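Local coordinates for protein geranyltranstransferase (Staphylococcus aureus, PDB 1RTR) that catalyses, as a farnesyl pyrophosphate synthase, the chain-elongating condensation of isoprenoid diphosphates that yields farnesyl pyrophosphate, at residues E16-S24 against M34-R44. Sequence-based numbering, arbitrary orientation.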
# COMPACT_ATOMS: atom_id res chain seq x y z
N GLU A 16 -4.93 -20.64 -4.62
CA GLU A 16 -4.13 -19.82 -3.71
C GLU A 16 -4.85 -18.55 -3.27
O GLU A 16 -4.77 -18.16 -2.11
CB GLU A 16 -2.77 -19.50 -4.32
CG GLU A 16 -1.90 -20.73 -4.53
CD GLU A 16 -1.11 -21.13 -3.30
OE1 GLU A 16 -1.24 -20.47 -2.23
OE2 GLU A 16 -0.34 -22.11 -3.39
N LEU A 17 -5.58 -17.91 -4.18
CA LEU A 17 -6.27 -16.67 -3.85
C LEU A 17 -7.48 -16.87 -2.94
O LEU A 17 -7.80 -15.99 -2.15
CB LEU A 17 -6.68 -15.92 -5.12
CG LEU A 17 -5.62 -15.25 -6.00
CD1 LEU A 17 -6.27 -14.75 -7.27
CD2 LEU A 17 -4.92 -14.11 -5.29
N SER A 18 -8.15 -18.02 -3.07
CA SER A 18 -9.33 -18.34 -2.25
C SER A 18 -8.98 -18.54 -0.78
O SER A 18 -9.83 -18.39 0.11
CB SER A 18 -10.04 -19.59 -2.78
OG SER A 18 -9.31 -20.77 -2.47
N VAL A 19 -7.72 -18.86 -0.52
CA VAL A 19 -7.27 -19.18 0.81
C VAL A 19 -6.09 -18.28 1.24
O VAL A 19 -5.29 -18.65 2.09
CB VAL A 19 -6.95 -20.71 0.89
CG1 VAL A 19 -5.54 -21.02 0.36
CG2 VAL A 19 -7.16 -21.25 2.30
N ALA A 20 -6.02 -17.08 0.65
CA ALA A 20 -4.88 -16.15 0.85
C ALA A 20 -5.07 -15.17 2.01
O ALA A 20 -4.13 -14.54 2.46
CB ALA A 20 -4.56 -15.40 -0.44
N ILE A 21 -6.32 -15.04 2.46
CA ILE A 21 -6.66 -14.21 3.60
C ILE A 21 -7.32 -15.09 4.66
O ILE A 21 -8.25 -15.83 4.35
CB ILE A 21 -7.61 -13.03 3.18
CG1 ILE A 21 -7.04 -12.26 1.99
CG2 ILE A 21 -7.90 -12.09 4.35
CD1 ILE A 21 -5.69 -11.58 2.24
N ASN A 22 -6.82 -15.04 5.89
CA ASN A 22 -7.39 -15.83 6.98
C ASN A 22 -8.58 -15.12 7.62
O ASN A 22 -8.61 -13.89 7.71
CB ASN A 22 -6.34 -16.15 8.04
CG ASN A 22 -5.36 -17.20 7.59
OD1 ASN A 22 -5.74 -18.25 7.06
ND2 ASN A 22 -4.08 -16.94 7.80
N LYS A 23 -9.54 -15.92 8.07
CA LYS A 23 -10.79 -15.41 8.64
C LYS A 23 -10.61 -14.44 9.82
O LYS A 23 -9.64 -14.54 10.59
CB LYS A 23 -11.73 -16.57 9.01
CG LYS A 23 -12.40 -17.26 7.80
CD LYS A 23 -12.83 -16.27 6.70
CE LYS A 23 -12.94 -16.94 5.33
NZ LYS A 23 -11.62 -17.32 4.75
N SER A 24 -11.55 -13.51 9.93
CA SER A 24 -11.53 -12.40 10.89
C SER A 24 -11.37 -12.83 12.35
O SER A 24 -12.10 -13.70 12.84
CB SER A 24 -12.81 -11.55 10.75
OG SER A 24 -13.63 -11.99 9.68
N MET A 34 -12.66 -8.49 1.28
CA MET A 34 -11.39 -8.71 0.59
C MET A 34 -11.49 -9.93 -0.32
O MET A 34 -11.20 -9.84 -1.52
CB MET A 34 -10.23 -8.89 1.59
CG MET A 34 -9.76 -7.61 2.31
SD MET A 34 -8.85 -7.89 3.88
CE MET A 34 -7.30 -8.36 3.27
N LEU A 35 -11.91 -11.05 0.27
CA LEU A 35 -12.04 -12.33 -0.43
C LEU A 35 -13.07 -12.30 -1.55
O LEU A 35 -12.86 -12.90 -2.60
CB LEU A 35 -12.40 -13.43 0.57
CG LEU A 35 -11.34 -14.48 0.94
CD1 LEU A 35 -9.99 -14.32 0.22
CD2 LEU A 35 -11.15 -14.49 2.45
N TYR A 36 -14.17 -11.60 -1.32
CA TYR A 36 -15.21 -11.45 -2.34
C TYR A 36 -14.65 -10.95 -3.68
O TYR A 36 -14.86 -11.59 -4.71
CB TYR A 36 -16.35 -10.53 -1.85
CG TYR A 36 -17.46 -10.33 -2.85
CD1 TYR A 36 -18.40 -11.34 -3.11
CD2 TYR A 36 -17.58 -9.13 -3.55
CE1 TYR A 36 -19.43 -11.15 -4.03
CE2 TYR A 36 -18.62 -8.93 -4.48
CZ TYR A 36 -19.53 -9.94 -4.72
OH TYR A 36 -20.54 -9.72 -5.64
N SER A 37 -13.93 -9.82 -3.65
CA SER A 37 -13.33 -9.25 -4.86
C SER A 37 -12.15 -10.07 -5.37
O SER A 37 -11.96 -10.21 -6.58
CB SER A 37 -12.90 -7.81 -4.61
OG SER A 37 -13.98 -7.00 -4.22
N LEU A 38 -11.36 -10.60 -4.45
CA LEU A 38 -10.22 -11.44 -4.80
C LEU A 38 -10.65 -12.67 -5.59
O LEU A 38 -9.92 -13.14 -6.45
CB LEU A 38 -9.46 -11.84 -3.53
CG LEU A 38 -7.93 -11.95 -3.54
CD1 LEU A 38 -7.24 -10.74 -4.19
CD2 LEU A 38 -7.44 -12.15 -2.11
N ASN A 39 -11.85 -13.17 -5.28
CA ASN A 39 -12.41 -14.35 -5.96
C ASN A 39 -13.39 -14.03 -7.09
O ASN A 39 -13.90 -14.95 -7.73
CB ASN A 39 -13.09 -15.28 -4.96
CG ASN A 39 -12.11 -15.93 -4.01
OD1 ASN A 39 -12.31 -15.93 -2.80
ND2 ASN A 39 -11.03 -16.48 -4.55
N ALA A 40 -13.65 -12.74 -7.33
CA ALA A 40 -14.50 -12.28 -8.44
C ALA A 40 -14.27 -13.12 -9.69
O ALA A 40 -15.21 -13.41 -10.43
CB ALA A 40 -14.25 -10.80 -8.75
N GLY A 41 -13.02 -13.52 -9.89
CA GLY A 41 -12.66 -14.38 -11.00
C GLY A 41 -12.47 -13.53 -12.23
O GLY A 41 -13.41 -12.87 -12.71
N GLY A 42 -11.24 -13.52 -12.72
CA GLY A 42 -10.91 -12.86 -13.96
C GLY A 42 -10.05 -13.78 -14.80
O GLY A 42 -10.06 -15.00 -14.61
N LYS A 43 -9.30 -13.19 -15.72
CA LYS A 43 -8.43 -13.93 -16.61
C LYS A 43 -7.10 -14.26 -15.91
O LYS A 43 -6.42 -15.23 -16.27
CB LYS A 43 -8.21 -13.14 -17.91
CG LYS A 43 -9.50 -12.49 -18.52
CD LYS A 43 -9.19 -11.43 -19.62
CE LYS A 43 -10.17 -11.50 -20.83
NZ LYS A 43 -11.48 -10.78 -20.60
N ARG A 44 -6.75 -13.44 -14.91
CA ARG A 44 -5.51 -13.56 -14.11
C ARG A 44 -4.21 -13.42 -14.90
O ARG A 44 -3.21 -14.07 -14.57
CB ARG A 44 -5.49 -14.87 -13.29
CG ARG A 44 -6.75 -15.17 -12.52
CD ARG A 44 -6.99 -14.28 -11.34
NE ARG A 44 -8.02 -14.84 -10.48
CZ ARG A 44 -8.75 -14.15 -9.62
NH1 ARG A 44 -9.67 -14.77 -8.89
NH2 ARG A 44 -8.56 -12.85 -9.47
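Leu-17, in the last turn of helix 6-18, drives its side chain into the C-terminal end of helix 30-38 and the loop beyond. Its CD2 meets CG of Leu-38 at 4.1 Å, crossing it at about a right angle, while its CD1 lies over the centre of one face of the Arg-44 guanidinium, 3.5 Å from CZ. That flat group is tied to the helix end: Arg-44 NH1 donates to Leu-38 O (2.9 Å) in the carbonyl plane, though the bond is bent, the oxygen 26° out of the guanidinium plane; NH2 adds a weak bond to the same oxygen and a salt bridge with Glu-72. The guanidinium is thus sandwiched between that methyl and Gly-42 N, and its polar partners probably offset the burial of its charge. Farther along, Ile-21 slides past Leu-35, CB to CD2 at 3.9 Å, and its CD1 reaches CE of Met-34 at 3.7 Å, a methyl turned back toward it by the bend at chi3 (77°). Leu-35 CD1 sits 3.6 Å from Leu-17 O. The outer side is thinner and open to solvent, Lys-23 and Ser-18 giving up far less surface than Leu-17 and Ile-21. Lys-23 bends back until NZ is 3.7 Å from CD2 of Leu-35, and Ser-18, whose OG bonds to O of Asn-15, rests its backbone and CB against Asn-39. In this mainly helical prenyl synthase fold, helix 65-83 adjoins Leu-17 and Leu-38 through Ile-69 and Thr-76, helix 105-124 backs Met-34 and Leu-38 with Leu-115, and at the dimer interface His-147 of the second subunit packs on Ile-21 and Met-34.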